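Local coordinates for putative uncharacterized protein (Bacillus anthracis, PDB 3LNO) that is of unknown function but, as a DUF59-type member of the iron-sulfur cluster assembly family, may take part in the assembly or transfer of iron-sulfur clusters, at residues K12-L17 against G33-V38; V20-L25 against G61-D66; N43-I48 against V78-V83; T49-S54 against V85-P90. All blocks are in the same frame, centred on the assembly; numbering follows the deposited sequence.

Interaction 1: K12-L17 against G33-V38; sequences KLYANL and GLVYDV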
loop_
_atom_site.group_PDB
_atom_site.type_symbol
_atom_site.label_atom_id
_atom_site.label_comp_id
_atom_site.label_asym_id
_atom_site.label_seq_id
_atom_site.Cartn_x
_atom_site.Cartn_y
_atom_site.Cartn_z
ATOM N N LYS A 12 10.139 2.057 5.825
ATOM C CA LYS A 12 10.288 0.603 5.845
ATOM C C LYS A 12 8.944 -0.087 5.597
ATOM O O LYS A 12 8.843 -1.024 4.805
ATOM C CB LYS A 12 10.861 0.162 7.193
ATOM C CG LYS A 12 10.995 -1.352 7.319
ATOM C CD LYS A 12 11.494 -1.718 8.707
ATOM C CE LYS A 12 12.168 -3.092 8.708
ATOM N NZ LYS A 12 12.583 -3.517 10.093
ATOM N N LEU A 13 7.891 0.396 6.244
ATOM C CA LEU A 13 6.574 -0.184 6.016
ATOM C C LEU A 13 6.174 -0.053 4.557
ATOM O O LEU A 13 5.612 -0.983 3.974
ATOM C CB LEU A 13 5.512 0.464 6.905
ATOM C CG LEU A 13 5.575 0.233 8.420
ATOM C CD1 LEU A 13 4.508 1.088 9.103
ATOM C CD2 LEU A 13 5.336 -1.211 8.745
ATOM N N TYR A 14 6.430 1.108 3.965
ATOM C CA TYR A 14 5.974 1.348 2.589
ATOM C C TYR A 14 6.693 0.415 1.611
ATOM O O TYR A 14 6.078 -0.140 0.704
ATOM C CB TYR A 14 6.201 2.823 2.215
ATOM C CG TYR A 14 5.759 3.253 0.838
ATOM C CD1 TYR A 14 4.474 3.738 0.618
ATOM C CD2 TYR A 14 6.642 3.198 -0.252
ATOM C CE1 TYR A 14 4.065 4.147 -0.627
ATOM C CE2 TYR A 14 6.231 3.585 -1.522
ATOM C CZ TYR A 14 4.958 4.079 -1.695
ATOM O OH TYR A 14 4.560 4.486 -2.941
ATOM N N ALA A 15 7.990 0.229 1.817
ATOM C CA ALA A 15 8.787 -0.649 0.949
ATOM C C ALA A 15 8.269 -2.082 1.028
ATOM O O ALA A 15 8.248 -2.811 0.039
ATOM C CB ALA A 15 10.334 -0.604 1.344
ATOM N N ASN A 16 7.830 -2.497 2.204
ATOM C CA ASN A 16 7.347 -3.871 2.326
ATOM C C ASN A 16 5.998 -4.101 1.630
ATOM O O ASN A 16 5.629 -5.235 1.330
ATOM C CB ASN A 16 7.309 -4.298 3.791
ATOM C CG ASN A 16 8.652 -4.798 4.257
ATOM O OD1 ASN A 16 8.954 -5.988 4.136
ATOM N ND2 ASN A 16 9.486 -3.883 4.768
ATOM N N LEU A 17 5.267 -3.016 1.366
ATOM C CA LEU A 17 3.987 -3.107 0.662
ATOM C C LEU A 17 4.188 -3.493 -0.814
ATOM O O LEU A 17 3.230 -3.808 -1.528
ATOM C CB LEU A 17 3.225 -1.789 0.795
ATOM C CG LEU A 17 2.692 -1.481 2.206
ATOM C CD1 LEU A 17 1.983 -0.128 2.197
ATOM C CD2 LEU A 17 1.702 -2.597 2.655
ATOM N N GLY A 33 0.455 2.891 -7.492
ATOM C CA GLY A 33 0.070 4.199 -6.991
ATOM C C GLY A 33 -1.158 4.152 -6.098
ATOM O O GLY A 33 -1.828 5.181 -5.913
ATOM N N LEU A 34 -1.492 2.973 -5.566
ATOM C CA LEU A 34 -2.686 2.861 -4.711
ATOM C C LEU A 34 -2.482 3.324 -3.285
ATOM O O LEU A 34 -3.462 3.621 -2.603
ATOM C CB LEU A 34 -3.244 1.434 -4.660
ATOM C CG LEU A 34 -3.683 0.832 -5.995
ATOM C CD1 LEU A 34 -4.171 -0.564 -5.742
ATOM C CD2 LEU A 34 -4.784 1.710 -6.625
ATOM N N VAL A 35 -1.232 3.363 -2.827
ATOM C CA VAL A 35 -0.940 3.736 -1.450
ATOM C C VAL A 35 -0.704 5.246 -1.327
ATOM O O VAL A 35 0.294 5.789 -1.849
ATOM C CB VAL A 35 0.259 2.969 -0.882
ATOM C CG1 VAL A 35 0.385 3.238 0.607
ATOM C CG2 VAL A 35 0.112 1.461 -1.118
ATOM N N TYR A 36 -1.634 5.917 -0.640
ATOM C CA TYR A 36 -1.608 7.385 -0.480
ATOM C C TYR A 36 -0.827 7.871 0.738
ATOM O O TYR A 36 -0.257 8.946 0.735
ATOM C CB TYR A 36 -3.040 7.925 -0.367
ATOM C CG TYR A 36 -3.811 7.883 -1.645
ATOM C CD1 TYR A 36 -3.191 7.505 -2.827
ATOM C CD2 TYR A 36 -5.172 8.222 -1.677
ATOM C CE1 TYR A 36 -3.887 7.466 -4.027
ATOM C CE2 TYR A 36 -5.879 8.200 -2.863
ATOM C CZ TYR A 36 -5.208 7.832 -4.038
ATOM O OH TYR A 36 -5.855 7.823 -5.220
ATOM N N ASP A 37 -0.807 7.093 1.809
ATOM C CA ASP A 37 -0.137 7.598 3.012
ATOM C C ASP A 37 0.197 6.449 3.922
ATOM O O ASP A 37 -0.614 5.545 4.085
ATOM C CB ASP A 37 -1.061 8.578 3.757
ATOM C CG ASP A 37 -0.347 9.325 4.871
ATOM O OD1 ASP A 37 0.892 9.525 4.807
ATOM O OD2 ASP A 37 -1.042 9.742 5.814
ATOM N N VAL A 38 1.386 6.475 4.519
ATOM C CA VAL A 38 1.661 5.553 5.604
ATOM C C VAL A 38 2.121 6.399 6.773
ATOM O O VAL A 38 3.065 7.182 6.632
ATOM C CB VAL A 38 2.798 4.568 5.208
ATOM C CG1 VAL A 38 3.161 3.658 6.373
ATOM C CG2 VAL A 38 2.398 3.756 3.981
HETATM O O HOH W 1 2.439 6.342 -3.455
#

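Interaction 2: V20-L25 against G61-D66; sequences VIDPEL and GQIVSD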
loop_
_atom_site.group_PDB
_atom_site.type_symbol
_atom_site.label_atom_id
_atom_site.label_comp_id
_atom_site.label_asym_id
_atom_site.label_seq_id
_atom_site.Cartn_x
_atom_site.Cartn_y
_atom_site.Cartn_z
ATOM N N VAL A 20 2.654 -6.812 -1.760
ATOM C CA VAL A 20 1.184 -6.961 -1.870
ATOM C C VAL A 20 0.775 -6.696 -3.321
ATOM O O VAL A 20 0.953 -5.587 -3.835
ATOM C CB VAL A 20 0.438 -5.942 -0.960
ATOM C CG1 VAL A 20 -1.067 -6.038 -1.167
ATOM C CG2 VAL A 20 0.834 -6.104 0.539
ATOM N N ILE A 21 0.247 -7.714 -3.992
ATOM C CA ILE A 21 -0.072 -7.624 -5.414
ATOM C C ILE A 21 -1.558 -7.355 -5.660
ATOM O O ILE A 21 -2.415 -7.952 -5.008
ATOM C CB ILE A 21 0.307 -8.944 -6.138
ATOM C CG1 ILE A 21 1.668 -9.460 -5.647
ATOM C CG2 ILE A 21 0.364 -8.744 -7.638
ATOM C CD1 ILE A 21 2.771 -8.433 -5.778
ATOM N N ASP A 22 -1.880 -6.474 -6.606
ATOM C CA ASP A 22 -3.259 -6.438 -7.124
ATOM C C ASP A 22 -3.449 -7.593 -8.110
ATOM O O ASP A 22 -2.891 -7.563 -9.197
ATOM C CB ASP A 22 -3.576 -5.105 -7.807
ATOM C CG ASP A 22 -5.013 -5.053 -8.365
ATOM O OD1 ASP A 22 -5.473 -3.966 -8.764
ATOM O OD2 ASP A 22 -5.698 -6.094 -8.387
ATOM N N PRO A 23 -4.238 -8.613 -7.735
ATOM C CA PRO A 23 -4.290 -9.830 -8.554
ATOM C C PRO A 23 -4.751 -9.584 -9.998
ATOM O O PRO A 23 -4.250 -10.223 -10.921
ATOM C CB PRO A 23 -5.294 -10.718 -7.812
ATOM C CG PRO A 23 -5.332 -10.188 -6.421
ATOM C CD PRO A 23 -5.100 -8.703 -6.543
ATOM N N GLU A 24 -5.685 -8.667 -10.194
ATOM C CA GLU A 24 -6.180 -8.385 -11.532
ATOM C C GLU A 24 -5.118 -7.766 -12.451
ATOM O O GLU A 24 -5.140 -7.982 -13.657
ATOM C CB GLU A 24 -7.413 -7.485 -11.450
ATOM C CG GLU A 24 -8.554 -8.102 -10.640
ATOM C CD GLU A 24 -9.449 -7.057 -9.989
ATOM O OE1 GLU A 24 -8.909 -6.147 -9.312
ATOM O OE2 GLU A 24 -10.689 -7.152 -10.152
ATOM N N LEU A 25 -4.181 -7.001 -11.895
ATOM C CA LEU A 25 -3.171 -6.392 -12.751
ATOM C C LEU A 25 -1.807 -7.040 -12.688
ATOM O O LEU A 25 -0.957 -6.750 -13.521
ATOM C CB LEU A 25 -3.031 -4.908 -12.457
ATOM C CG LEU A 25 -4.187 -4.090 -12.982
ATOM C CD1 LEU A 25 -4.086 -2.668 -12.453
ATOM C CD2 LEU A 25 -4.196 -4.139 -14.526
ATOM N N GLY A 61 -11.240 -6.699 -0.518
ATOM C CA GLY A 61 -11.156 -7.416 0.745
ATOM C C GLY A 61 -9.862 -8.191 0.850
ATOM O O GLY A 61 -9.201 -8.174 1.874
ATOM N N GLN A 62 -9.488 -8.867 -0.229
ATOM C CA GLN A 62 -8.248 -9.633 -0.249
ATOM C C GLN A 62 -6.998 -8.743 -0.163
ATOM O O GLN A 62 -6.003 -9.119 0.448
ATOM C CB GLN A 62 -8.184 -10.506 -1.496
ATOM C CG GLN A 62 -6.971 -11.416 -1.522
ATOM C CD GLN A 62 -6.848 -12.184 -2.820
ATOM O OE1 GLN A 62 -7.852 -12.497 -3.470
ATOM N NE2 GLN A 62 -5.612 -12.497 -3.209
ATOM N N ILE A 63 -7.048 -7.563 -0.771
ATOM C CA ILE A 63 -5.894 -6.669 -0.740
ATOM C C ILE A 63 -5.622 -6.187 0.686
ATOM O O ILE A 63 -4.502 -6.292 1.186
ATOM C CB ILE A 63 -6.027 -5.537 -1.795
ATOM C CG1 ILE A 63 -5.871 -6.132 -3.198
ATOM C CG2 ILE A 63 -4.993 -4.445 -1.563
ATOM C CD1 ILE A 63 -6.142 -5.158 -4.341
ATOM N N VAL A 64 -6.671 -5.744 1.371
ATOM C CA VAL A 64 -6.539 -5.310 2.744
ATOM C C VAL A 64 -6.010 -6.375 3.713
ATOM O O VAL A 64 -5.112 -6.093 4.519
ATOM C CB VAL A 64 -7.864 -4.801 3.292
ATOM C CG1 VAL A 64 -7.753 -4.619 4.809
ATOM C CG2 VAL A 64 -8.260 -3.499 2.581
ATOM N N SER A 65 -6.569 -7.587 3.683
ATOM C CA SER A 65 -6.015 -8.637 4.545
ATOM C C SER A 65 -4.561 -8.975 4.153
ATOM O O SER A 65 -3.728 -9.288 5.008
ATOM C CB SER A 65 -6.909 -9.898 4.610
ATOM O OG SER A 65 -7.306 -10.317 3.323
ATOM N N ASP A 66 -4.251 -8.886 2.861
ATOM C CA ASP A 66 -2.876 -9.090 2.411
ATOM C C ASP A 66 -1.918 -8.021 2.980
ATOM O O ASP A 66 -0.796 -8.326 3.393
ATOM C CB ASP A 66 -2.824 -9.099 0.895
ATOM C CG ASP A 66 -2.372 -10.423 0.347
ATOM O OD1 ASP A 66 -3.084 -11.433 0.570
ATOM O OD2 ASP A 66 -1.296 -10.454 -0.300
HETATM O O HOH W 2 -0.468 -10.206 -2.705
#

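Interaction 3: N43-I48 against V78-V83; sequences NNNAVI and VNEIEV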
loop_
_atom_site.group_PDB
_atom_site.type_symbol
_atom_site.label_atom_id
_atom_site.label_comp_id
_atom_site.label_asym_id
_atom_site.label_seq_id
_atom_site.Cartn_x
_atom_site.Cartn_y
_atom_site.Cartn_z
ATOM N N ASN A 43 4.605 4.452 19.062
ATOM C CA ASN A 43 4.509 3.047 19.474
ATOM C C ASN A 43 4.420 2.052 18.312
ATOM O O ASN A 43 3.990 0.911 18.501
ATOM C CB ASN A 43 3.321 2.858 20.419
ATOM C CG ASN A 43 3.502 3.617 21.725
ATOM O OD1 ASN A 43 4.508 3.444 22.410
ATOM N ND2 ASN A 43 2.547 4.472 22.059
ATOM N N ASN A 44 4.779 2.499 17.111
ATOM C CA ASN A 44 4.807 1.618 15.932
ATOM C C ASN A 44 3.432 1.123 15.490
ATOM O O ASN A 44 3.309 0.131 14.769
ATOM C CB ASN A 44 5.768 0.437 16.138
ATOM C CG ASN A 44 7.228 0.815 15.886
ATOM O OD1 ASN A 44 7.557 1.985 15.729
ATOM N ND2 ASN A 44 8.100 -0.185 15.818
ATOM N N ASN A 45 2.400 1.824 15.928
ATOM C CA ASN A 45 1.062 1.645 15.400
ATOM C C ASN A 45 0.973 2.359 14.067
ATOM O O ASN A 45 1.274 3.557 13.978
ATOM C CB ASN A 45 0.070 2.272 16.364
ATOM C CG ASN A 45 0.044 1.564 17.691
ATOM O OD1 ASN A 45 0.045 0.324 17.755
ATOM N ND2 ASN A 45 0.003 2.339 18.762
ATOM N N ALA A 46 0.526 1.639 13.048
ATOM C CA ALA A 46 0.582 2.119 11.680
ATOM C C ALA A 46 -0.813 2.293 11.069
ATOM O O ALA A 46 -1.722 1.475 11.311
ATOM C CB ALA A 46 1.421 1.157 10.839
ATOM N N VAL A 47 -0.967 3.369 10.299
ATOM C CA VAL A 47 -2.175 3.647 9.529
ATOM C C VAL A 47 -1.790 3.741 8.038
ATOM O O VAL A 47 -1.032 4.621 7.640
ATOM C CB VAL A 47 -2.846 4.970 9.925
ATOM C CG1 VAL A 47 -4.117 5.171 9.076
ATOM C CG2 VAL A 47 -3.194 5.026 11.469
ATOM N N ILE A 48 -2.280 2.796 7.247
ATOM C CA ILE A 48 -2.064 2.800 5.803
ATOM C C ILE A 48 -3.339 3.312 5.131
ATOM O O ILE A 48 -4.390 2.711 5.270
ATOM C CB ILE A 48 -1.757 1.374 5.281
ATOM C CG1 ILE A 48 -0.404 0.884 5.814
ATOM C CG2 ILE A 48 -1.669 1.365 3.744
ATOM C CD1 ILE A 48 -0.510 0.228 7.073
ATOM N N VAL A 78 6.035 -3.926 13.879
ATOM C CA VAL A 78 4.842 -3.088 13.771
ATOM C C VAL A 78 3.821 -3.537 14.838
ATOM O O VAL A 78 3.739 -4.724 15.156
ATOM C CB VAL A 78 4.190 -3.136 12.354
ATOM C CG1 VAL A 78 3.493 -4.461 12.108
ATOM C CG2 VAL A 78 3.185 -2.015 12.190
ATOM N N ASN A 79 3.068 -2.597 15.404
ATOM C CA ASN A 79 1.996 -2.972 16.326
ATOM C C ASN A 79 0.643 -2.917 15.672
ATOM O O ASN A 79 0.318 -3.815 14.899
ATOM C CB ASN A 79 2.087 -2.220 17.647
ATOM C CG ASN A 79 3.265 -2.712 18.463
ATOM O OD1 ASN A 79 3.495 -3.923 18.544
ATOM N ND2 ASN A 79 4.063 -1.793 18.994
ATOM N N GLU A 80 -0.135 -1.877 15.911
ATOM C CA GLU A 80 -1.409 -1.827 15.220
ATOM C C GLU A 80 -1.245 -1.631 13.727
ATOM O O GLU A 80 -0.388 -0.870 13.263
ATOM C CB GLU A 80 -2.297 -0.731 15.773
ATOM C CG GLU A 80 -3.771 -0.902 15.402
ATOM C CD GLU A 80 -4.597 0.261 15.926
ATOM O OE1 GLU A 80 -4.019 1.106 16.652
ATOM O OE2 GLU A 80 -5.809 0.342 15.621
ATOM N N ILE A 81 -2.066 -2.329 12.965
ATOM C CA ILE A 81 -2.153 -2.032 11.549
ATOM C C ILE A 81 -3.572 -1.683 11.151
ATOM O O ILE A 81 -4.444 -2.551 11.122
ATOM C CB ILE A 81 -1.741 -3.204 10.684
ATOM C CG1 ILE A 81 -0.374 -3.716 11.116
ATOM C CG2 ILE A 81 -1.773 -2.752 9.218
ATOM C CD1 ILE A 81 -0.010 -5.031 10.546
ATOM N N GLU A 82 -3.787 -0.423 10.801
ATOM C CA GLU A 82 -5.075 0.004 10.299
ATOM C C GLU A 82 -4.973 0.283 8.799
ATOM O O GLU A 82 -4.045 0.975 8.358
ATOM C CB GLU A 82 -5.471 1.311 10.971
ATOM C CG GLU A 82 -6.091 1.176 12.296
ATOM C CD GLU A 82 -6.755 2.471 12.720
ATOM O OE1 GLU A 82 -6.107 3.240 13.465
ATOM O OE2 GLU A 82 -7.913 2.723 12.291
ATOM N N VAL A 83 -5.937 -0.199 8.024
ATOM C CA VAL A 83 -5.960 0.111 6.597
ATOM C C VAL A 83 -7.205 0.905 6.318
ATOM O O VAL A 83 -8.319 0.391 6.490
ATOM C CB VAL A 83 -5.941 -1.143 5.706
ATOM C CG1 VAL A 83 -5.854 -0.744 4.248
ATOM C CG2 VAL A 83 -4.759 -2.037 6.055
HETATM O O HOH W 3 -2.954 2.186 13.935
#

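Interaction 4: T49-S54 against V85-P90; sequences TMTMTS and VVWNPP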
loop_
_atom_site.group_PDB
_atom_site.type_symbol
_atom_site.label_atom_id
_atom_site.label_comp_id
_atom_site.label_asym_id
_atom_site.label_seq_id
_atom_site.Cartn_x
_atom_site.Cartn_y
_atom_site.Cartn_z
ATOM N N THR A 49 -3.234 4.395 4.380
ATOM C CA THR A 49 -4.378 4.958 3.648
ATOM C C THR A 49 -4.186 4.644 2.170
ATOM O O THR A 49 -3.167 5.000 1.560
ATOM C CB THR A 49 -4.389 6.510 3.822
ATOM O OG1 THR A 49 -4.396 6.820 5.217
ATOM C CG2 THR A 49 -5.599 7.168 3.150
HETATM N N MSE A 50 -5.158 3.971 1.584
HETATM C CA MSE A 50 -5.017 3.571 0.203
HETATM C C MSE A 50 -6.360 3.615 -0.503
HETATM O O MSE A 50 -7.414 3.798 0.129
HETATM C CB MSE A 50 -4.426 2.163 0.133
HETATM C CG MSE A 50 -5.365 1.084 0.660
HETATM SE SE MSE A 50 -4.476 -0.678 0.591
HETATM C CE MSE A 50 -4.160 -0.853 -1.341
ATOM N N THR A 51 -6.318 3.475 -1.819
ATOM C CA THR A 51 -7.548 3.362 -2.598
ATOM C C THR A 51 -7.498 2.089 -3.446
ATOM O O THR A 51 -6.578 1.293 -3.293
ATOM C CB THR A 51 -7.767 4.599 -3.455
ATOM O OG1 THR A 51 -9.102 4.570 -3.964
ATOM C CG2 THR A 51 -6.775 4.636 -4.624
HETATM N N MSE A 52 -8.496 1.860 -4.294
HETATM C CA MSE A 52 -8.477 0.721 -5.217
HETATM C C MSE A 52 -8.523 1.263 -6.633
HETATM O O MSE A 52 -8.729 2.464 -6.829
HETATM C CB MSE A 52 -9.683 -0.172 -4.987
HETATM C CG MSE A 52 -9.745 -0.723 -3.575
HETATM SE SE MSE A 52 -8.384 -2.094 -3.401
HETATM C CE MSE A 52 -7.924 -1.733 -1.531
ATOM N N THR A 53 -8.352 0.403 -7.628
ATOM C CA THR A 53 -8.402 0.893 -9.004
ATOM C C THR A 53 -9.784 1.415 -9.428
ATOM O O THR A 53 -9.884 2.220 -10.346
ATOM C CB THR A 53 -7.907 -0.152 -10.004
ATOM O OG1 THR A 53 -8.681 -1.354 -9.868
ATOM C CG2 THR A 53 -6.464 -0.463 -9.741
ATOM N N SER A 54 -10.833 0.953 -8.751
ATOM C CA SER A 54 -12.224 1.313 -9.062
ATOM C C SER A 54 -13.082 1.008 -7.844
ATOM O O SER A 54 -12.805 0.047 -7.120
ATOM C CB SER A 54 -12.762 0.490 -10.245
ATOM O OG SER A 54 -12.688 -0.910 -9.962
ATOM N N VAL A 85 -9.382 2.558 3.536
ATOM C CA VAL A 85 -9.582 2.613 2.094
ATOM C C VAL A 85 -10.402 3.873 1.739
ATOM O O VAL A 85 -11.533 4.043 2.209
ATOM C CB VAL A 85 -10.307 1.374 1.644
ATOM C CG1 VAL A 85 -10.648 1.466 0.187
ATOM C CG2 VAL A 85 -9.456 0.116 1.961
ATOM N N VAL A 86 -9.830 4.770 0.938
ATOM C CA VAL A 86 -10.527 6.012 0.620
ATOM C C VAL A 86 -10.765 6.089 -0.876
ATOM O O VAL A 86 -10.250 5.271 -1.628
ATOM C CB VAL A 86 -9.777 7.264 1.158
ATOM C CG1 VAL A 86 -9.605 7.155 2.675
ATOM C CG2 VAL A 86 -8.435 7.441 0.474
ATOM N N TRP A 87 -11.583 7.045 -1.295
ATOM C CA TRP A 87 -11.975 7.169 -2.688
ATOM C C TRP A 87 -11.662 8.575 -3.199
ATOM O O TRP A 87 -11.975 8.927 -4.340
ATOM C CB TRP A 87 -13.464 6.828 -2.831
ATOM C CG TRP A 87 -13.708 5.455 -2.319
ATOM C CD1 TRP A 87 -14.354 5.105 -1.168
ATOM C CD2 TRP A 87 -13.237 4.231 -2.909
ATOM N NE1 TRP A 87 -14.327 3.741 -1.018
ATOM C CE2 TRP A 87 -13.653 3.182 -2.074
ATOM C CE3 TRP A 87 -12.505 3.925 -4.064
ATOM C CZ2 TRP A 87 -13.354 1.847 -2.349
ATOM C CZ3 TRP A 87 -12.219 2.602 -4.341
ATOM C CH2 TRP A 87 -12.633 1.581 -3.481
ATOM N N ASN A 88 -11.017 9.369 -2.348
ATOM C CA ASN A 88 -10.695 10.742 -2.696
ATOM C C ASN A 88 -9.296 11.105 -2.268
ATOM O O ASN A 88 -8.951 10.925 -1.101
ATOM C CB ASN A 88 -11.662 11.687 -1.994
ATOM C CG ASN A 88 -12.644 12.297 -2.932
ATOM O OD1 ASN A 88 -12.273 13.081 -3.815
ATOM N ND2 ASN A 88 -13.911 11.940 -2.768
ATOM N N PRO A 89 -8.476 11.613 -3.205
ATOM C CA PRO A 89 -8.745 11.769 -4.634
ATOM C C PRO A 89 -8.822 10.404 -5.347
ATOM O O PRO A 89 -8.309 9.394 -4.868
ATOM C CB PRO A 89 -7.493 12.527 -5.127
ATOM C CG PRO A 89 -6.416 11.949 -4.231
ATOM C CD PRO A 89 -7.082 11.973 -2.880
ATOM N N PRO A 90 -9.450 10.380 -6.513
ATOM C CA PRO A 90 -9.710 9.089 -7.144
ATOM C C PRO A 90 -8.445 8.576 -7.808
ATOM O O PRO A 90 -7.691 9.351 -8.357
ATOM C CB PRO A 90 -10.751 9.428 -8.223
ATOM C CG PRO A 90 -10.977 10.926 -8.139
ATOM C CD PRO A 90 -9.864 11.509 -7.354
#

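Interaction 1: K12-L17 against G33-V38
Apolar packing makes up most of this contact: Leu13 and Tyr14 of helix 3-16, and Leu17 just beyond it, lie against Val35 and Val38 of strand 35-40. The two short axes run roughly antiparallel, 150° apart, and come within 9.3 Å. Val38 splits its methyls between two partners, CG1 reaching Leu13 CD1 at 4.0 Å while CG2 meets the edge of the Tyr14 ring, in its plane, at CD1. Tyr14 has CG anti to its backbone nitrogen (chi1 -179°), which brings the ring towards the strand, where it slides past Val35, CE1 lying 4.0 Å from Val35 CG1. Leu17 closes the other end, its CD1 about equally far from both methyls of Val35.

The polar link is indirect. A water lies 2.9 Å from Tyr14 OH and donates to Val35 O at 2.7 Å, joining the end of the ring to the strand backbone. Within the helix, Lys12 O accepts from Asn16 N and, on the opposite face of its carbonyl plane, from Asn16 ND2. In the strand, Tyr36 and Asp37 both lie opposite Thr49, a classic beta bulge.

Methyl packing thus holds the helix on the sheet, and the water bridge ties down the phenol at its margin.

Interaction 2: V20-L25 against G61-D66
An Asx turn shapes the 20-25 side of this contact, where the chain leaves the short strand 21-22 beside helix 60-74: Asp22 OD2 accepts from Glu24 N at 3.1 Å, met from above the carboxylate plane. The same carboxylate borders Ile63, whose CD1 is 4.2 Å from Asp22 OD2. The CB bond of Ile63 does not point at the 20-25 segment, but with CG1 beside the backbone nitrogen (chi1 -70°) and the chain extended beyond it, CD1 comes nearer and ends at the turn. Pro23 flanks it, CD lying 4.3 Å from Ile63 CG1, and its CG slides past the amide of Gln62 with NE2 at 4.0 Å.

One helical turn on, Val20 packs against Asp66. Val20 CG1 is 4.1 Å from Asp66 CB, and CG2 faces the backbone carbonyl of the same residue. A water joins the two segments here, accepting from Ile21 N at 2.9 Å and donating to Asp66 OD2 at 2.6 Å, and so gives the strand N-H and the helix carboxylate a shared partner. On the helix itself, Ser65 OG returns a bond to Gly61 O.

Ile29 of helix 29-32 touches both Val20 and Ile63, and Leu32 lies on Asp22. Val64 packs on Val83 and Val85, so helix 60-74 rests on both the 20-25 segment and strand 81-85.

Interaction 3: N43-I48 against V78-V83
Ala46 and Glu82 bond twice to the facing chain apiece, and between them they set the ladder. Ala46 N donates to Glu80 O at 2.7 Å, Glu82 N to Ala46 O at 2.9 Å, and Ile48 N to Glu82 O at 2.8 Å, the last nearly along the C=O axis. Three CA-H...O contacts fill the intervals, among them Val83 CA to Ile48 O. Before the ladder begins, asparagines continue the bonding. Asn79 N donates to Asn44 O from above the carbonyl plane, while Asn79 ND2 reaches Asn43 O at 2.7 Å with an N-H...O angle of 160°. With CG beside the backbone nitrogen (chi1 -65°), Asn45 reaches across to Glu80, and OD1 takes Glu80 N at 2.9 Å, in the carbonyl plane and on a lone pair.

This is the parallel pairing of a beta-alpha-beta crossover, strands 46-50 and 81-85 being joined through helix 60-74, and the short segments are only 18° from parallel. Val47 and Glu82 lie side by side on one face of the sheet. A water donates to Ala46 O at 3.0 Å and, weakly, to Glu82 OE1.

Ala46, Ile48, Ile81 and Val83 share the other face. Ile48 CD1 lies 3.9 Å from Ile81 CG2, both side chains pointing the same way, and Ala46 CB meets Val78 CG2. Leu71 of helix 60-74 rests on both isoleucines, and Leu13 of helix 3-16 on Ala46 and Val78. Further out, Asp41 OD1 accepts from Asn43 N and Asn45 N, and Asn44 ND2 bonds to Glu77 O.

Interaction 4: T49-S54 against V85-P90
Thr51 and Trp87 cross where the parallel pair of strands 46-50 and 81-85 frays into loops, at the end of the beta-alpha-beta unit. A chi1 of -168° turns OG1 of Thr51 away from the backbone nitrogen and towards Val86 O, to which it donates at 2.7 Å. The indole of Trp87 points away at its root, but its six-membered ring folds back towards the 49-54 chain, with CE3 3.5 Å from Thr51 OG1. Met52, a selenomethionine, approaches the same ring obliquely, farther along it: its CG is 3.7 Å from Trp87 CH2, and bends at chi2 and chi3 carry the selenium and CE onwards, CE to 4.2 Å from Val85 CG2. Val85 also gives one face of its neighbour Trp87 a methyl, CG1, offset toward the ring's rim.

Backbone pairing holds these groups in step. Val86 N donates to Met50 O at 2.7 Å, with an N-H...O angle of 162°, and Met50, also a selenomethionine, pairs with Val85 in a parallel bridge. Their side chains share the face covered by helix 60-74, where Ile63 touches Met50 and Val64 touches Val85. Thr49 and Val86 lie nearer strand 35-40, whose Asp37 and Tyr36 touch them in turn; Tyr36 OH also bonds to the carbonyl of Pro89, the residue that follows a cis peptide bond. Across the pair itself, Thr49 CG2 meets Val86 CG2 at 3.9 Å.

How the interactions relate
From the N terminus, helix 3-16 first returns to strand 35-40 in interaction 1, closing a short loop that holds strand 21-22 and helix 29-32. Segment 20-25 leaves from within that loop and reaches forward to helix 60-74, so interaction 2 crosses interaction 1. Interactions 3 and 4 follow in series after interaction 1; they cross each other because their segments alternate, and both cross interaction 2 because 61-66 falls between their two segments while 20-25 precedes them. Strand 46-50 is central, bonded to strand 35-40 through Thr49 and to strand 81-85. Leu17 and Val35 both touch Ile48, joining interaction 1 to interaction 3, and Asp22 on Thr53 joins interaction 2 to interaction 4.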